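Local coordinates for protein 4-oxalmesaconate hydratase (PDB 5CGZ) that uses zinc to hydrate 4-carboxy-2-hydroxymuconate (the enol of oxalomesaconate) to 4-carboxy-4-hydroxy-2-oxoadipate, the third step of gallate degradation, at residues A[3-8]-A[99-104]; A[20-25]-A[32-37]; A[46-51]-A[60-65]; A[129-134]-A[152-157]. All coordinates share one frame; numbering follows the deposited sequence. Where two conformers were deposited one is given.

Contacts 1, 2 and 4 all pack a helix against the same mixed, Rossmann-type sheet, and their centres lie about 9 to 13 Å apart. Strands 3-8 and 31-36 are neighbours in that sheet, so contacts 1 and 2 are tied by backbone bonds such as Val6 O to Val35 N. Contacts 1 and 4 meet where helices 92-105 and 122-138 touch. Contact 3, a pair of helices, stands apart, its centre 22 to 28 Å from the others. Along the chain, contacts 2 and 3 both fall between the two halves of contact 1, and contact 4 follows. Contacts 1, 2 and 4 thus build the layered body of the subunit, with contact 3 toward its periphery.

Contact 1: residues A[3-8]-A[99-104]; sequences SALVVS and ADVYRR
Leu5 of strand 3-8 reaches across to Val101 and Tyr102 on helix 92-105 and makes all of the close contacts from the strand side. Ahead of it, Ser3 ties the strand to the end of the same helix in another way: in one of its conformers its OG is hydrogen-bonded to the backbone O of Val105. Leu5 then sets CG anti to its own backbone N (chi1 176°), which carries both methyls off the sheet toward the helix, where they part company. CD2 settles over one face of the Tyr102 ring, 3.9 Å from the ring centroid and 15° off the normal, a CH-pi contact shifted slightly toward CZ and CE2. CD1 turns to Val101 and meets its CG1 at 4.0 Å. This is the usual join of a Rossmann-type layered fold, a parallel strand covered by a flanking helix, and here the meeting of Leu5 with Val101 and Tyr102 is apolar. The phenol also reaches a second helix, since Tyr102 OH makes a weak hydrogen bond to the O of Ala130. With an alanine here, the flat surface under Leu5 CD2 would be gone, and a gap would probably open between strand and helix while Ala130 O lost that partner. Two residues on, Val7 points its side chain toward the helix as Leu5 does, but its CG2 comes to rest on Ala130 CB, 3.9 Å away.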
loop_
_atom_site.group_PDB
_atom_site.type_symbol
_atom_site.label_atom_id
_atom_site.label_comp_id
_atom_site.label_asym_id
_atom_site.label_seq_id
_atom_site.Cartn_x
_atom_site.Cartn_y
_atom_site.Cartn_z
ATOM N N SER A 3 11.913 9.985 31.693
ATOM C CA SER A 3 10.695 9.194 31.832
ATOM C C SER A 3 10.191 8.695 30.479
ATOM O O SER A 3 10.614 9.181 29.430
ATOM C CB SER A 3 9.616 10.027 32.519
ATOM O OG SER A 3 9.192 11.071 31.655
ATOM N N ALA A 4 9.288 7.720 30.510
ATOM C CA ALA A 4 8.644 7.231 29.290
ATOM C C ALA A 4 7.335 6.549 29.657
ATOM O O ALA A 4 7.099 6.214 30.823
ATOM C CB ALA A 4 9.571 6.272 28.507
ATOM N N LEU A 5 6.491 6.341 28.653
ATOM C CA LEU A 5 5.108 5.954 28.872
ATOM C C LEU A 5 4.716 4.745 28.031
ATOM O O LEU A 5 5.059 4.654 26.844
ATOM C CB LEU A 5 4.182 7.136 28.547
ATOM C CG LEU A 5 2.678 6.872 28.636
ATOM C CD1 LEU A 5 2.273 6.622 30.095
ATOM C CD2 LEU A 5 1.880 8.030 28.033
ATOM N N VAL A 6 3.986 3.825 28.644
ATOM C CA VAL A 6 3.423 2.697 27.918
ATOM C C VAL A 6 1.906 2.741 28.070
ATOM O O VAL A 6 1.399 2.814 29.188
ATOM C CB VAL A 6 3.983 1.352 28.434
ATOM C CG1 VAL A 6 3.336 0.168 27.703
ATOM C CG2 VAL A 6 5.491 1.332 28.281
ATOM N N VAL A 7 1.183 2.740 26.953
ATOM C CA VAL A 7 -0.281 2.692 27.002
ATOM C C VAL A 7 -0.796 1.325 26.547
ATOM O O VAL A 7 -0.738 0.977 25.364
ATOM C CB VAL A 7 -0.915 3.785 26.148
ATOM C CG1 VAL A 7 -2.435 3.750 26.293
ATOM C CG2 VAL A 7 -0.373 5.143 26.566
ATOM N N SER A 8 -1.297 0.569 27.517
ATOM C CA SER A 8 -1.698 -0.821 27.350
ATOM C C SER A 8 -3.228 -0.932 27.328
ATOM O O SER A 8 -3.886 -0.465 28.258
ATOM C CB SER A 8 -1.092 -1.640 28.500
ATOM O OG SER A 8 -1.344 -3.018 28.381
ATOM N N ALA A 99 -4.242 12.730 28.531
ATOM C CA ALA A 99 -3.439 13.929 28.292
ATOM C C ALA A 99 -2.810 14.431 29.591
ATOM O O ALA A 99 -1.677 14.922 29.589
ATOM C CB ALA A 99 -4.276 15.031 27.650
ATOM N N ASP A 100 -3.540 14.309 30.698
ATOM C CA ASP A 100 -2.996 14.709 31.997
ATOM C C ASP A 100 -1.842 13.796 32.423
ATOM O O ASP A 100 -0.881 14.258 33.036
ATOM C CB ASP A 100 -4.094 14.712 33.066
ATOM C CG ASP A 100 -5.150 15.794 32.822
ATOM O OD1 ASP A 100 -4.886 16.746 32.047
ATOM O OD2 ASP A 100 -6.246 15.691 33.412
ATOM N N VAL A 101 -1.928 12.505 32.108
ATOM C CA VAL A 101 -0.802 11.613 32.376
ATOM C C VAL A 101 0.426 12.095 31.607
ATOM O O VAL A 101 1.527 12.153 32.161
ATOM C CB VAL A 101 -1.124 10.152 32.010
ATOM C CG1 VAL A 101 0.119 9.268 32.151
ATOM C CG2 VAL A 101 -2.257 9.635 32.902
ATOM N N TYR A 102 0.237 12.452 30.335
ATOM C CA TYR A 102 1.330 12.983 29.519
ATOM C C TYR A 102 1.944 14.226 30.151
ATOM O O TYR A 102 3.167 14.358 30.223
ATOM C CB TYR A 102 0.845 13.342 28.111
ATOM C CG TYR A 102 0.920 12.237 27.069
ATOM C CD1 TYR A 102 2.076 12.040 26.315
ATOM C CD2 TYR A 102 -0.186 11.430 26.796
ATOM C CE1 TYR A 102 2.140 11.043 25.331
ATOM C CE2 TYR A 102 -0.135 10.432 25.809
ATOM C CZ TYR A 102 1.032 10.247 25.086
ATOM O OH TYR A 102 1.089 9.267 24.119
ATOM N N ARG A 103 1.089 15.151 30.580
ATOM C CA ARG A 103 1.562 16.406 31.165
ATOM C C ARG A 103 2.372 16.140 32.444
ATOM O O ARG A 103 3.364 16.812 32.711
ATOM C CB ARG A 103 0.379 17.341 31.450
ATOM C CG ARG A 103 -0.252 17.993 30.207
ATOM C CD ARG A 103 0.596 19.146 29.727
ATOM N NE ARG A 103 0.126 19.781 28.497
ATOM C CZ ARG A 103 -0.748 20.786 28.443
ATOM N NH1 ARG A 103 -1.290 21.270 29.558
ATOM N NH2 ARG A 103 -1.086 21.307 27.263
ATOM N N ARG A 104 1.961 15.142 33.216
ATOM C CA ARG A 104 2.645 14.802 34.463
ATOM C C ARG A 104 3.943 14.021 34.229
ATOM O O ARG A 104 4.974 14.308 34.827
ATOM C CB ARG A 104 1.708 13.992 35.363
ATOM C CG ARG A 104 2.305 13.603 36.697
ATOM C CD ARG A 104 1.328 12.769 37.520
ATOM N NE ARG A 104 1.271 11.372 37.088
ATOM C CZ ARG A 104 0.194 10.792 36.561
ATOM N NH1 ARG A 104 -0.929 11.486 36.392
ATOM N NH2 ARG A 104 0.236 9.513 36.203
#

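Contact 2: residues A[20-25]-A[32-37]; sequences GAIALH and MHVVCL
Ile22 turns CG1 beside its backbone N (chi1 -67°) and CG2 anti to it, which sends its two branches to different residues of the strand. CG2 packs on Met32 CB at 4.0 Å, and CD1, at the end of the extended branch, meets Val34 CG2 at 3.8 Å. With CG beside its backbone N, Met32 lays CG 3.6 Å from Ile22 O; the bend at chi2 (-59°) then brings SD to 3.8 Å from His25 CB. The imidazole of His25 leads away from the strand: ND1 donates to Ala21 O, 2.8 Å off and almost in the ring plane, with an N-H...O angle of 160°. The ND1 bond pins the ring to its own helix, and the same carbonyl also accepts the backbone N of His25, while NE2 is hydrogen-bonded to the N of Leu239 of a second subunit. Helix 13-27 and strand 31-36 are the last two elements of a beta-alpha-beta crossover that starts with strand 3-8, and the short segments run nearly antiparallel, 9.3 Å apart at their axes. Ile22 completes the packing by touching Val6 on strand 3-8 and Ala76 on strand 76-80, the two strands that flank 31-36.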
loop_
_atom_site.group_PDB
_atom_site.type_symbol
_atom_site.label_atom_id
_atom_site.label_comp_id
_atom_site.label_asym_id
_atom_site.label_seq_id
_atom_site.Cartn_x
_atom_site.Cartn_y
_atom_site.Cartn_z
ATOM N N GLY A 20 10.433 -6.079 28.018
ATOM C CA GLY A 20 11.841 -5.823 27.759
ATOM C C GLY A 20 12.154 -4.340 27.690
ATOM O O GLY A 20 13.085 -3.867 28.337
ATOM N N ALA A 21 11.379 -3.599 26.899
ATOM C CA ALA A 21 11.624 -2.178 26.721
ATOM C C ALA A 21 11.525 -1.445 28.064
ATOM O O ALA A 21 12.292 -0.520 28.340
ATOM C CB ALA A 21 10.637 -1.584 25.703
ATOM N N ILE A 22 10.572 -1.855 28.890
ATOM C CA ILE A 22 10.380 -1.229 30.197
ATOM C C ILE A 22 11.591 -1.476 31.110
ATOM O O ILE A 22 12.184 -0.529 31.644
ATOM C CB ILE A 22 9.078 -1.735 30.873
ATOM C CG1 ILE A 22 7.856 -1.240 30.080
ATOM C CG2 ILE A 22 9.008 -1.255 32.327
ATOM C CD1 ILE A 22 6.534 -1.860 30.492
ATOM N N ALA A 23 11.969 -2.746 31.261
ATOM C CA ALA A 23 13.092 -3.116 32.119
ATOM C C ALA A 23 14.393 -2.498 31.626
ATOM O O ALA A 23 15.214 -2.045 32.428
ATOM C CB ALA A 23 13.225 -4.640 32.200
ATOM N N LEU A 24 14.582 -2.472 30.307
ATOM C CA LEU A 24 15.822 -1.958 29.737
ATOM C C LEU A 24 15.978 -0.460 30.024
ATOM O O LEU A 24 17.038 -0.007 30.469
ATOM C CB LEU A 24 15.890 -2.223 28.222
ATOM C CG LEU A 24 17.236 -1.914 27.553
ATOM C CD1 LEU A 24 18.319 -2.879 28.024
ATOM C CD2 LEU A 24 17.140 -1.921 26.025
ATOM N N HIS A 25 14.933 0.318 29.768
ATOM C CA HIS A 25 15.053 1.760 29.966
ATOM C C HIS A 25 15.065 2.136 31.459
ATOM O O HIS A 25 15.702 3.118 31.845
ATOM C CB HIS A 25 13.938 2.504 29.217
ATOM C CG HIS A 25 14.117 2.497 27.725
ATOM N ND1 HIS A 25 13.712 1.443 26.934
ATOM C CD2 HIS A 25 14.696 3.396 26.892
ATOM C CE1 HIS A 25 14.015 1.701 25.671
ATOM N NE2 HIS A 25 14.613 2.880 25.619
ATOM N N MET A 32 9.770 4.681 34.231
ATOM C CA MET A 32 8.830 4.081 33.302
ATOM C C MET A 32 7.443 4.043 33.922
ATOM O O MET A 32 7.269 3.514 35.015
ATOM C CB MET A 32 9.284 2.672 32.916
ATOM C CG MET A 32 10.634 2.633 32.181
ATOM S SD MET A 32 10.630 3.592 30.642
ATOM C CE MET A 32 9.240 2.832 29.784
ATOM N N HIS A 33 6.463 4.610 33.224
ATOM C CA HIS A 33 5.077 4.578 33.690
ATOM C C HIS A 33 4.163 3.844 32.712
ATOM O O HIS A 33 4.214 4.079 31.502
ATOM C CB HIS A 33 4.543 5.997 33.909
ATOM C CG HIS A 33 3.176 6.026 34.524
ATOM N ND1 HIS A 33 2.905 5.476 35.762
ATOM C CD2 HIS A 33 1.998 6.516 34.065
ATOM C CE1 HIS A 33 1.622 5.635 36.041
ATOM N NE2 HIS A 33 1.048 6.263 35.027
ATOM N N VAL A 34 3.314 2.978 33.248
ATOM C CA VAL A 34 2.368 2.214 32.449
ATOM C C VAL A 34 0.932 2.622 32.772
ATOM O O VAL A 34 0.530 2.645 33.942
ATOM C CB VAL A 34 2.533 0.701 32.688
ATOM C CG1 VAL A 34 1.484 -0.104 31.917
ATOM C CG2 VAL A 34 3.928 0.260 32.295
ATOM N N VAL A 35 0.168 2.963 31.739
ATOM C CA VAL A 35 -1.278 3.090 31.873
ATOM C C VAL A 35 -1.956 1.858 31.267
ATOM O O VAL A 35 -1.782 1.575 30.078
ATOM C CB VAL A 35 -1.832 4.344 31.174
ATOM C CG1 VAL A 35 -3.358 4.327 31.201
ATOM C CG2 VAL A 35 -1.297 5.613 31.813
ATOM N N CYS A 36 -2.712 1.128 32.087
ATOM C CA CYS A 36 -3.582 0.056 31.608
ATOM C C CYS A 36 -5.006 0.574 31.504
ATOM O O CYS A 36 -5.641 0.848 32.521
ATOM C CB CYS A 36 -3.544 -1.148 32.543
ATOM S SG CYS A 36 -1.928 -1.899 32.735
ATOM N N LEU A 37 -5.514 0.705 30.284
ATOM C CA LEU A 37 -6.822 1.320 30.095
ATOM C C LEU A 37 -7.930 0.436 30.667
ATOM O O LEU A 37 -8.929 0.937 31.188
ATOM C CB LEU A 37 -7.073 1.615 28.612
ATOM C CG LEU A 37 -6.127 2.647 27.978
ATOM C CD1 LEU A 37 -6.313 2.706 26.464
ATOM C CD2 LEU A 37 -6.322 4.026 28.595
#

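Contact 3: residues A[46-51]-A[60-65]; sequences AKLWRK and KDARRE
Leu48 carries this contact: from the short helix 46-50 it pushes a single methyl, CD1, against Ala62 and Arg63 of helix 56-74. CG lies beside the backbone N and CD1 continues the chain in extended form (chi2 -178°), carrying the methyl out toward the other helix. There CD1 sits 3.7 Å from Ala62 CB, a methyl-to-methyl contact. The same methyl also lies over one face of the Arg63 guanidinium, closest to NH1 at 3.6 Å, with CZ at 4.0 Å. Arg63 starts out across the flank of its helix and only its end comes back toward Leu48, because the chain is bent at chi2 (-78°) and again at chi3 (91°), the latter away from a staggered value. Its polar atoms are engaged elsewhere: NE forms a salt bridge with Glu66 and NH1 is hydrogen-bonded to Ser45 OG, just ahead of helix 46-50. The Arg63 side chain also touches Ser11, and lies about 10 Å from the bound zinc. Helix 46-50 faces another subunit as well, where Arg50 pairs with Glu140 of that chain. No hydrogen bond joins the two segments themselves. The methyl takes a face of the guanidinium while Ser45 and Glu66 bind its nitrogens, so the arginine offers a flat face to the leucine while its N-H groups stay in polar bonds, and its charge is probably balanced mainly by Glu66.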
loop_
_atom_site.group_PDB
_atom_site.type_symbol
_atom_site.label_atom_id
_atom_site.label_comp_id
_atom_site.label_asym_id
_atom_site.label_seq_id
_atom_site.Cartn_x
_atom_site.Cartn_y
_atom_site.Cartn_z
ATOM N N ALA A 46 -10.029 -15.897 29.946
ATOM C CA ALA A 46 -10.801 -17.126 29.758
ATOM C C ALA A 46 -10.638 -18.128 30.908
ATOM O O ALA A 46 -11.620 -18.710 31.367
ATOM C CB ALA A 46 -10.418 -17.782 28.433
ATOM N N LYS A 47 -9.404 -18.329 31.365
ATOM C CA LYS A 47 -9.141 -19.263 32.454
ATOM C C LYS A 47 -9.986 -18.939 33.678
ATOM O O LYS A 47 -10.586 -19.827 34.281
ATOM C CB LYS A 47 -7.665 -19.257 32.832
ATOM C CG LYS A 47 -6.768 -20.018 31.874
ATOM C CD LYS A 47 -6.940 -21.521 32.013
ATOM C CE LYS A 47 -5.681 -22.266 31.567
ATOM N NZ LYS A 47 -5.374 -22.047 30.128
ATOM N N LEU A 48 -10.049 -17.660 34.032
ATOM C CA LEU A 48 -10.837 -17.254 35.188
ATOM C C LEU A 48 -12.328 -17.492 34.966
ATOM O O LEU A 48 -13.014 -17.985 35.858
ATOM C CB LEU A 48 -10.571 -15.786 35.538
ATOM C CG LEU A 48 -9.172 -15.561 36.113
ATOM C CD1 LEU A 48 -8.948 -14.110 36.484
ATOM C CD2 LEU A 48 -8.968 -16.466 37.319
ATOM N N TRP A 49 -12.835 -17.160 33.783
ATOM C CA TRP A 49 -14.265 -17.331 33.525
ATOM C C TRP A 49 -14.681 -18.801 33.547
ATOM O O TRP A 49 -15.849 -19.114 33.756
ATOM C CB TRP A 49 -14.658 -16.682 32.193
ATOM C CG TRP A 49 -14.682 -15.191 32.302
ATOM C CD1 TRP A 49 -13.806 -14.305 31.739
ATOM C CD2 TRP A 49 -15.607 -14.410 33.070
ATOM N NE1 TRP A 49 -14.146 -13.019 32.094
ATOM C CE2 TRP A 49 -15.249 -13.057 32.911
ATOM C CE3 TRP A 49 -16.714 -14.727 33.871
ATOM C CZ2 TRP A 49 -15.955 -12.019 33.522
ATOM C CZ3 TRP A 49 -17.415 -13.696 34.478
ATOM C CH2 TRP A 49 -17.034 -12.358 34.299
ATOM N N ARG A 50 -13.718 -19.695 33.351
ATOM C CA ARG A 50 -13.992 -21.124 33.384
ATOM C C ARG A 50 -14.109 -21.672 34.816
ATOM O O ARG A 50 -14.644 -22.759 35.027
ATOM C CB ARG A 50 -12.914 -21.875 32.610
ATOM C CG ARG A 50 -13.013 -21.659 31.110
ATOM C CD ARG A 50 -11.774 -22.142 30.401
ATOM N NE ARG A 50 -11.739 -21.693 29.011
ATOM C CZ ARG A 50 -10.697 -21.870 28.206
ATOM N NH1 ARG A 50 -9.613 -22.485 28.657
ATOM N NH2 ARG A 50 -10.734 -21.431 26.954
ATOM N N LYS A 51 -13.615 -20.922 35.795
ATOM C CA LYS A 51 -13.873 -21.248 37.194
ATOM C C LYS A 51 -15.326 -20.924 37.521
ATOM O O LYS A 51 -15.992 -20.186 36.792
ATOM C CB LYS A 51 -12.940 -20.475 38.128
ATOM C CG LYS A 51 -11.460 -20.788 37.970
ATOM C CD LYS A 51 -10.637 -19.902 38.900
ATOM C CE LYS A 51 -9.228 -20.451 39.130
ATOM N NZ LYS A 51 -8.413 -20.539 37.882
ATOM N N LYS A 60 -11.067 -8.514 37.545
ATOM C CA LYS A 60 -10.278 -7.286 37.628
ATOM C C LYS A 60 -9.276 -7.332 38.783
ATOM O O LYS A 60 -8.127 -6.890 38.636
ATOM C CB LYS A 60 -11.189 -6.061 37.776
ATOM C CG LYS A 60 -12.060 -5.745 36.556
ATOM C CD LYS A 60 -12.848 -4.455 36.801
ATOM C CE LYS A 60 -13.886 -4.210 35.728
ATOM N NZ LYS A 60 -14.550 -2.895 35.941
ATOM N N ASP A 61 -9.704 -7.860 39.930
ATOM C CA ASP A 61 -8.811 -7.960 41.086
ATOM C C ASP A 61 -7.618 -8.840 40.763
ATOM O O ASP A 61 -6.477 -8.483 41.058
ATOM C CB ASP A 61 -9.539 -8.515 42.321
ATOM C CG ASP A 61 -10.501 -7.515 42.935
ATOM O OD1 ASP A 61 -10.357 -6.296 42.675
ATOM O OD2 ASP A 61 -11.400 -7.951 43.686
ATOM N N ALA A 62 -7.881 -9.998 40.164
ATOM C CA ALA A 62 -6.801 -10.910 39.808
ATOM C C ALA A 62 -5.854 -10.254 38.785
ATOM O O ALA A 62 -4.629 -10.290 38.941
ATOM C CB ALA A 62 -7.371 -12.219 39.269
ATOM N N ARG A 63 -6.423 -9.635 37.755
ATOM C CA ARG A 63 -5.618 -8.965 36.730
ATOM C C ARG A 63 -4.789 -7.812 37.313
ATOM O O ARG A 63 -3.621 -7.639 36.959
ATOM C CB ARG A 63 -6.514 -8.435 35.609
ATOM C CG ARG A 63 -7.226 -9.507 34.799
ATOM C CD ARG A 63 -6.301 -10.158 33.788
ATOM N NE ARG A 63 -5.610 -11.333 34.313
ATOM C CZ ARG A 63 -6.050 -12.584 34.182
ATOM N NH1 ARG A 63 -7.194 -12.834 33.554
ATOM N NH2 ARG A 63 -5.346 -13.588 34.687
ATOM N N ARG A 64 -5.402 -7.023 38.198
ATOM C CA ARG A 64 -4.721 -5.894 38.832
ATOM C C ARG A 64 -3.496 -6.365 39.616
ATOM O O ARG A 64 -2.419 -5.765 39.535
ATOM C CB ARG A 64 -5.680 -5.126 39.759
ATOM C CG ARG A 64 -5.118 -3.814 40.339
ATOM C CD ARG A 64 -6.074 -3.170 41.387
ATOM N NE ARG A 64 -7.371 -2.752 40.841
ATOM C CZ ARG A 64 -8.536 -3.377 41.058
ATOM N NH1 ARG A 64 -8.586 -4.463 41.820
ATOM N NH2 ARG A 64 -9.662 -2.916 40.517
ATOM N N GLU A 65 -3.650 -7.448 40.367
ATOM C CA GLU A 65 -2.556 -7.931 41.199
ATOM C C GLU A 65 -1.409 -8.454 40.337
ATOM O O GLU A 65 -0.239 -8.239 40.650
ATOM C CB GLU A 65 -3.044 -9.019 42.157
ATOM C CG GLU A 65 -2.328 -9.019 43.503
ATOM C CD GLU A 65 -2.565 -7.738 44.299
ATOM O OE1 GLU A 65 -1.702 -7.388 45.132
ATOM O OE2 GLU A 65 -3.610 -7.084 44.093
#

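Contact 4: residues A[129-134]-A[152-157]; sequences LAQEAR and PPVYAF
Arg134 turns the NE and NH2 side of its guanidinium to the backbone O of Pro152, both nitrogens donating to it. The NE bond is the shorter, 2.8 Å to Pro152 O, and it approaches in the carbonyl plane; the NH2 bond, 3.0 Å to the same oxygen, comes from well above that plane. Neither is straight, with N-H...O angles of 141° and 134°, as expected when one acceptor is shared by a fork. The side chain is extended from CG to NE, which spans the distance from helix 122-138 to the residues leading into strand 154-157. That strand lies parallel to 110-112 and beside it in the sheet, and the helix is the crossover between them, as in Rossmann-type folds. A leucine in place of Arg134 would lack both bonds to the buried Pro152 carbonyl, which would probably leave that oxygen without these donors and the approach to the strand free to shift. Around the fork the packing is close. Val154 CG2 lies only 3.4 Å from Arg134 CD, the two lying alongside but pointing opposite ways, and the Pro152 ring puts CG 3.7 Å from Arg134 NE. One turn back, Gln131 CG lies 4.3 Å from the other methyl, Val154 CG1.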
loop_
_atom_site.group_PDB
_atom_site.type_symbol
_atom_site.label_atom_id
_atom_site.label_comp_id
_atom_site.label_asym_id
_atom_site.label_seq_id
_atom_site.Cartn_x
_atom_site.Cartn_y
_atom_site.Cartn_z
ATOM N N LEU A 129 -5.972 6.609 21.297
ATOM C CA LEU A 129 -6.010 7.393 22.534
ATOM C C LEU A 129 -4.629 7.939 22.869
ATOM O O LEU A 129 -4.468 9.126 23.158
ATOM C CB LEU A 129 -6.526 6.550 23.701
ATOM C CG LEU A 129 -8.044 6.447 23.779
ATOM C CD1 LEU A 129 -8.453 5.371 24.781
ATOM C CD2 LEU A 129 -8.630 7.808 24.159
ATOM N N ALA A 130 -3.635 7.056 22.828
ATOM C CA ALA A 130 -2.262 7.433 23.128
ATOM C C ALA A 130 -1.799 8.566 22.218
ATOM O O ALA A 130 -1.202 9.534 22.680
ATOM C CB ALA A 130 -1.330 6.220 22.993
ATOM N N GLN A 131 -2.084 8.453 20.923
ATOM C CA GLN A 131 -1.611 9.460 19.982
ATOM C C GLN A 131 -2.369 10.772 20.108
ATOM O O GLN A 131 -1.753 11.842 20.111
ATOM C CB GLN A 131 -1.695 8.945 18.544
ATOM C CG GLN A 131 -0.620 7.920 18.237
ATOM C CD GLN A 131 -0.576 7.535 16.766
ATOM O OE1 GLN A 131 -0.852 8.350 15.889
ATOM N NE2 GLN A 131 -0.209 6.291 16.494
ATOM N N GLU A 132 -3.694 10.707 20.213
ATOM C CA GLU A 132 -4.449 11.947 20.280
ATOM C C GLU A 132 -4.189 12.656 21.619
ATOM O O GLU A 132 -4.053 13.881 21.649
ATOM C CB GLU A 132 -5.956 11.720 20.071
ATOM C CG GLU A 132 -6.674 13.069 19.836
ATOM C CD GLU A 132 -8.151 12.947 19.506
ATOM O OE1 GLU A 132 -8.727 11.860 19.712
ATOM O OE2 GLU A 132 -8.737 13.953 19.037
ATOM N N ALA A 133 -4.098 11.900 22.718
ATOM C CA ALA A 133 -3.814 12.516 24.024
ATOM C C ALA A 133 -2.458 13.225 24.010
ATOM O O ALA A 133 -2.286 14.296 24.608
ATOM C CB ALA A 133 -3.853 11.477 25.140
ATOM N N ARG A 134 -1.493 12.616 23.329
ATOM C CA ARG A 134 -0.180 13.220 23.153
ATOM C C ARG A 134 -0.277 14.594 22.485
ATOM O O ARG A 134 0.375 15.559 22.908
ATOM C CB ARG A 134 0.706 12.285 22.323
ATOM C CG ARG A 134 2.101 12.790 21.989
ATOM C CD ARG A 134 2.818 11.676 21.215
ATOM N NE ARG A 134 4.049 12.101 20.552
ATOM C CZ ARG A 134 4.101 12.805 19.421
ATOM N NH1 ARG A 134 2.984 13.202 18.814
ATOM N NH2 ARG A 134 5.280 13.119 18.904
ATOM N N PRO A 152 7.597 13.422 21.803
ATOM C CA PRO A 152 8.197 12.108 22.068
ATOM C C PRO A 152 7.836 11.125 20.963
ATOM O O PRO A 152 6.680 11.087 20.548
ATOM C CB PRO A 152 7.571 11.687 23.409
ATOM C CG PRO A 152 6.269 12.468 23.477
ATOM C CD PRO A 152 6.562 13.782 22.792
ATOM N N PRO A 153 8.821 10.371 20.470
ATOM C CA PRO A 153 8.541 9.292 19.516
ATOM C C PRO A 153 7.463 8.347 20.047
ATOM O O PRO A 153 7.374 8.102 21.251
ATOM C CB PRO A 153 9.891 8.574 19.384
ATOM C CG PRO A 153 10.915 9.651 19.676
ATOM C CD PRO A 153 10.265 10.539 20.731
ATOM N N VAL A 154 6.628 7.848 19.148
ATOM C CA VAL A 154 5.611 6.868 19.496
ATOM C C VAL A 154 5.897 5.585 18.705
ATOM O O VAL A 154 6.225 5.647 17.521
ATOM C CB VAL A 154 4.195 7.386 19.182
ATOM C CG1 VAL A 154 3.143 6.319 19.513
ATOM C CG2 VAL A 154 3.912 8.689 19.938
ATOM N N TYR A 155 5.789 4.436 19.360
ATOM C CA TYR A 155 6.038 3.154 18.709
ATOM C C TYR A 155 4.902 2.191 18.963
ATOM O O TYR A 155 4.347 2.164 20.060
ATOM C CB TYR A 155 7.324 2.498 19.222
ATOM C CG TYR A 155 8.591 3.318 19.126
ATOM C CD1 TYR A 155 8.950 4.192 20.150
ATOM C CD2 TYR A 155 9.451 3.184 18.039
ATOM C CE1 TYR A 155 10.120 4.933 20.084
ATOM C CE2 TYR A 155 10.637 3.920 17.962
ATOM C CZ TYR A 155 10.961 4.792 18.994
ATOM O OH TYR A 155 12.128 5.527 18.953
ATOM N N ALA A 156 4.585 1.370 17.968
ATOM C CA ALA A 156 3.682 0.247 18.175
ATOM C C ALA A 156 4.519 -0.981 18.487
ATOM O O ALA A 156 5.396 -1.348 17.694
ATOM C CB ALA A 156 2.808 0.011 16.950
ATOM N N PHE A 157 4.281 -1.601 19.646
ATOM C CA PHE A 157 4.977 -2.846 19.956
ATOM C C PHE A 157 4.281 -4.002 19.216
ATOM O O PHE A 157 3.263 -3.793 18.539
ATOM C CB PHE A 157 5.065 -3.099 21.480
ATOM C CG PHE A 157 3.801 -2.794 22.251
ATOM C CD1 PHE A 157 2.567 -3.282 21.836
ATOM C CD2 PHE A 157 3.861 -2.048 23.432
ATOM C CE1 PHE A 157 1.404 -3.009 22.575
ATOM C CE2 PHE A 157 2.719 -1.778 24.168
ATOM C CZ PHE A 157 1.486 -2.254 23.740
#